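Local coordinates for protein 2-C-methyl-D-erythritol 4-phosphate cytidylyltransferase (Anaerococcus prevotii, PDB 4KT7) that probably catalyses transfer of a cytidylyl group from CTP to 2-C-methyl-D-erythritol 4-phosphate, releasing diphosphate, in the DXP pathway to isoprenoids, at residues 39-50 with 111-122. Residues are numbered along the deposited sequence; the frame is centred on the assembly and turned at random.
Sequences VLEITLDTVSRV and GVRPFASEELFL
Glu118 OE1 accepts two hydrogen bonds from one guanidinium, with Arg49 NE and Arg49 NH1 each 3.0 Å away. This is a side-on salt bridge to a single oxygen: NH1 meets its anti lone pair, NE comes in nearly along the C-O direction, and the guanidinium and carboxylate planes are turned 51° apart. The carboxylate gets there because Glu118 CG is anti to the backbone N (chi1 -173°) and the chain stays extended beyond it. That course also lays Glu118 CG against Val50 CG2 at 3.6 Å, the two side chains running past each other in opposite directions. With the carboxylate and CG gone, as in an alanine here, the Arg49 guanidinium would probably lose its charged mate and be freer to turn, and Val50 CG2 would lose the Glu118 methylene it packs on. In the Rossmann-like GT-A fold, helix 39-48 precedes strand 55-60 and helix 118-127 follows strand 105-110, parallel strands of one sheet; the axes of segments 39-48 and 118-122 cross at -55°, 10.0 Å apart at their closest. Phe121 fills the sheet side of this crossing, its CZ 3.9 Å from Val47 CG2 and its CE2 near Thr46 CG2, while His109 meets its ring edge-to-face. A water accepts from Thr46 OG1 and donates to Pro114 O and Ala116 O, bridging the helix to the type I turn from Arg113 to Ala116. Further toward the helix start, Thr43 OG1 lies 2.8 Å from Gly111 O and also near Val39 O, two acceptors for one proton. Val39 CG1 meets the Pro114 ring, 3.7 Å from Pro114 CG, and Ile42 CB and CG2 pack on Pro114 CB.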
# COMPACT_ATOMS: atom_id res chain seq x y z
N VAL A 39 -18.81 5.35 -10.34
CA VAL A 39 -17.72 4.38 -10.36
C VAL A 39 -18.15 3.00 -10.84
O VAL A 39 -17.42 2.34 -11.59
CB VAL A 39 -17.03 4.30 -8.98
CG1 VAL A 39 -16.07 3.12 -8.92
CG2 VAL A 39 -16.29 5.62 -8.70
N LEU A 40 -19.34 2.57 -10.45
CA LEU A 40 -19.81 1.24 -10.81
C LEU A 40 -20.03 1.15 -12.32
O LEU A 40 -19.83 0.09 -12.91
CB LEU A 40 -21.11 0.89 -10.07
CG LEU A 40 -21.67 -0.50 -10.35
CD1 LEU A 40 -20.64 -1.58 -10.03
CD2 LEU A 40 -22.96 -0.73 -9.57
N GLU A 41 -20.42 2.26 -12.94
CA GLU A 41 -20.65 2.28 -14.38
C GLU A 41 -19.36 2.09 -15.16
O GLU A 41 -19.35 1.40 -16.18
CB GLU A 41 -21.31 3.59 -14.81
CG GLU A 41 -22.79 3.69 -14.54
CD GLU A 41 -23.38 4.95 -15.14
OE1 GLU A 41 -23.20 6.04 -14.54
OE2 GLU A 41 -24.01 4.86 -16.21
N ILE A 42 -18.28 2.70 -14.70
CA ILE A 42 -16.99 2.56 -15.37
C ILE A 42 -16.55 1.09 -15.29
O ILE A 42 -16.05 0.52 -16.26
CB ILE A 42 -15.92 3.47 -14.71
CG1 ILE A 42 -16.39 4.93 -14.71
CG2 ILE A 42 -14.57 3.32 -15.41
CD1 ILE A 42 -15.66 5.80 -13.73
N THR A 43 -16.76 0.49 -14.12
CA THR A 43 -16.40 -0.90 -13.90
C THR A 43 -17.21 -1.82 -14.79
O THR A 43 -16.67 -2.68 -15.50
CB THR A 43 -16.68 -1.31 -12.45
OG1 THR A 43 -16.01 -0.39 -11.57
CG2 THR A 43 -16.20 -2.74 -12.18
N LEU A 44 -18.52 -1.63 -14.77
CA LEU A 44 -19.45 -2.47 -15.52
C LEU A 44 -19.21 -2.32 -17.02
O LEU A 44 -19.32 -3.29 -17.78
CB LEU A 44 -20.88 -2.10 -15.14
CG LEU A 44 -21.96 -3.13 -15.39
CD1 LEU A 44 -21.51 -4.49 -14.89
CD2 LEU A 44 -23.24 -2.71 -14.69
N ASP A 45 -18.86 -1.11 -17.45
CA ASP A 45 -18.46 -0.87 -18.83
C ASP A 45 -17.33 -1.81 -19.21
O ASP A 45 -17.40 -2.47 -20.25
CB ASP A 45 -18.00 0.57 -19.03
CG ASP A 45 -19.14 1.50 -19.41
OD1 ASP A 45 -20.28 1.02 -19.58
OD2 ASP A 45 -18.88 2.72 -19.53
N THR A 46 -16.29 -1.86 -18.39
CA THR A 46 -15.16 -2.72 -18.70
C THR A 46 -15.53 -4.20 -18.70
O THR A 46 -15.20 -4.92 -19.65
CB THR A 46 -13.95 -2.47 -17.77
OG1 THR A 46 -13.45 -1.14 -17.97
CG2 THR A 46 -12.83 -3.48 -18.07
N VAL A 47 -16.22 -4.68 -17.66
CA VAL A 47 -16.54 -6.10 -17.55
C VAL A 47 -17.47 -6.56 -18.68
O VAL A 47 -17.33 -7.67 -19.19
CB VAL A 47 -17.19 -6.47 -16.20
CG1 VAL A 47 -17.48 -7.95 -16.15
CG2 VAL A 47 -16.26 -6.10 -15.06
N SER A 48 -18.41 -5.71 -19.09
CA SER A 48 -19.35 -6.13 -20.11
C SER A 48 -18.69 -6.25 -21.49
O SER A 48 -19.25 -6.86 -22.39
CB SER A 48 -20.58 -5.21 -20.16
OG SER A 48 -20.20 -3.92 -20.59
N ARG A 49 -17.48 -5.69 -21.63
CA ARG A 49 -16.69 -5.84 -22.87
C ARG A 49 -15.92 -7.16 -22.94
O ARG A 49 -15.36 -7.49 -23.99
CB ARG A 49 -15.69 -4.68 -23.05
CG ARG A 49 -16.31 -3.29 -23.22
CD ARG A 49 -15.32 -2.31 -23.88
NE ARG A 49 -13.95 -2.51 -23.41
CZ ARG A 49 -13.38 -1.81 -22.43
NH1 ARG A 49 -12.13 -2.07 -22.07
NH2 ARG A 49 -14.06 -0.84 -21.82
N VAL A 50 -15.88 -7.91 -21.84
CA VAL A 50 -15.19 -9.21 -21.82
C VAL A 50 -16.13 -10.35 -22.23
O VAL A 50 -16.92 -10.83 -21.42
CB VAL A 50 -14.59 -9.51 -20.44
CG1 VAL A 50 -13.89 -10.86 -20.44
CG2 VAL A 50 -13.62 -8.42 -20.05
N GLY A 111 -16.93 -3.78 -7.29
CA GLY A 111 -17.55 -2.72 -8.05
C GLY A 111 -16.82 -1.38 -7.95
O GLY A 111 -16.87 -0.57 -8.88
N VAL A 112 -16.14 -1.13 -6.83
CA VAL A 112 -15.43 0.14 -6.67
C VAL A 112 -13.95 0.11 -7.10
O VAL A 112 -13.16 0.93 -6.63
CB VAL A 112 -15.54 0.71 -5.23
CG1 VAL A 112 -16.99 1.05 -4.90
CG2 VAL A 112 -14.96 -0.27 -4.21
N ARG A 113 -13.59 -0.84 -7.97
CA ARG A 113 -12.28 -0.84 -8.62
C ARG A 113 -12.48 -0.63 -10.11
O ARG A 113 -12.44 -1.58 -10.90
CB ARG A 113 -11.50 -2.14 -8.35
CG ARG A 113 -11.03 -2.34 -6.90
CD ARG A 113 -10.16 -3.58 -6.75
NE ARG A 113 -9.75 -3.83 -5.36
CZ ARG A 113 -8.61 -3.41 -4.82
NH1 ARG A 113 -7.75 -2.72 -5.55
NH2 ARG A 113 -8.33 -3.68 -3.54
N PRO A 114 -12.73 0.62 -10.52
CA PRO A 114 -13.17 0.93 -11.88
C PRO A 114 -12.07 0.86 -12.93
O PRO A 114 -12.37 0.86 -14.13
CB PRO A 114 -13.65 2.38 -11.76
CG PRO A 114 -12.79 2.95 -10.66
CD PRO A 114 -12.65 1.82 -9.67
N PHE A 115 -10.81 0.80 -12.51
CA PHE A 115 -9.71 0.97 -13.46
C PHE A 115 -9.03 -0.33 -13.91
O PHE A 115 -8.14 -0.28 -14.76
CB PHE A 115 -8.68 1.97 -12.92
CG PHE A 115 -9.26 3.32 -12.57
CD1 PHE A 115 -10.14 3.95 -13.42
CD2 PHE A 115 -8.94 3.93 -11.36
CE1 PHE A 115 -10.68 5.20 -13.10
CE2 PHE A 115 -9.48 5.17 -11.03
CZ PHE A 115 -10.35 5.80 -11.90
N ALA A 116 -9.44 -1.47 -13.38
CA ALA A 116 -8.90 -2.76 -13.86
C ALA A 116 -9.12 -2.85 -15.37
O ALA A 116 -10.23 -2.65 -15.85
CB ALA A 116 -9.55 -3.95 -13.12
N SER A 117 -8.06 -3.09 -16.13
CA SER A 117 -8.18 -3.10 -17.58
C SER A 117 -8.85 -4.39 -17.99
O SER A 117 -8.89 -5.34 -17.21
CB SER A 117 -6.80 -3.05 -18.24
OG SER A 117 -6.07 -4.23 -17.90
N GLU A 118 -9.37 -4.41 -19.20
CA GLU A 118 -9.92 -5.63 -19.78
C GLU A 118 -8.87 -6.74 -19.84
O GLU A 118 -9.17 -7.91 -19.58
CB GLU A 118 -10.45 -5.30 -21.17
CG GLU A 118 -11.20 -6.40 -21.86
CD GLU A 118 -11.63 -5.98 -23.26
OE1 GLU A 118 -12.01 -4.80 -23.42
OE2 GLU A 118 -11.57 -6.83 -24.18
N GLU A 119 -7.63 -6.38 -20.14
CA GLU A 119 -6.53 -7.34 -20.18
C GLU A 119 -6.29 -8.04 -18.85
O GLU A 119 -5.91 -9.21 -18.81
CB GLU A 119 -5.24 -6.64 -20.63
CG GLU A 119 -4.10 -7.58 -20.92
CD GLU A 119 -2.74 -6.92 -20.77
OE1 GLU A 119 -2.59 -6.02 -19.90
OE2 GLU A 119 -1.81 -7.30 -21.51
N LEU A 120 -6.51 -7.34 -17.74
CA LEU A 120 -6.33 -7.94 -16.44
C LEU A 120 -7.38 -9.01 -16.18
O LEU A 120 -7.08 -10.06 -15.59
CB LEU A 120 -6.39 -6.87 -15.34
CG LEU A 120 -6.14 -7.35 -13.92
CD1 LEU A 120 -4.76 -7.98 -13.83
CD2 LEU A 120 -6.29 -6.21 -12.91
N PHE A 121 -8.61 -8.75 -16.61
CA PHE A 121 -9.66 -9.76 -16.50
C PHE A 121 -9.37 -10.98 -17.36
O PHE A 121 -9.59 -12.11 -16.93
CB PHE A 121 -11.02 -9.17 -16.89
CG PHE A 121 -11.56 -8.19 -15.88
CD1 PHE A 121 -12.21 -8.64 -14.74
CD2 PHE A 121 -11.41 -6.82 -16.07
CE1 PHE A 121 -12.72 -7.73 -13.80
CE2 PHE A 121 -11.91 -5.92 -15.14
CZ PHE A 121 -12.56 -6.38 -14.01
N LEU A 122 -8.90 -10.76 -18.59
CA LEU A 122 -8.53 -11.86 -19.48
C LEU A 122 -7.38 -12.68 -18.90
O LEU A 122 -7.38 -13.91 -18.96
CB LEU A 122 -8.15 -11.32 -20.85
CG LEU A 122 -9.28 -10.68 -21.67
CD1 LEU A 122 -8.78 -10.13 -23.01
CD2 LEU A 122 -10.39 -11.70 -21.90
O HOH W 1 -11.69 -0.60 -16.11
O HOH W 2 -9.40 -1.60 -20.32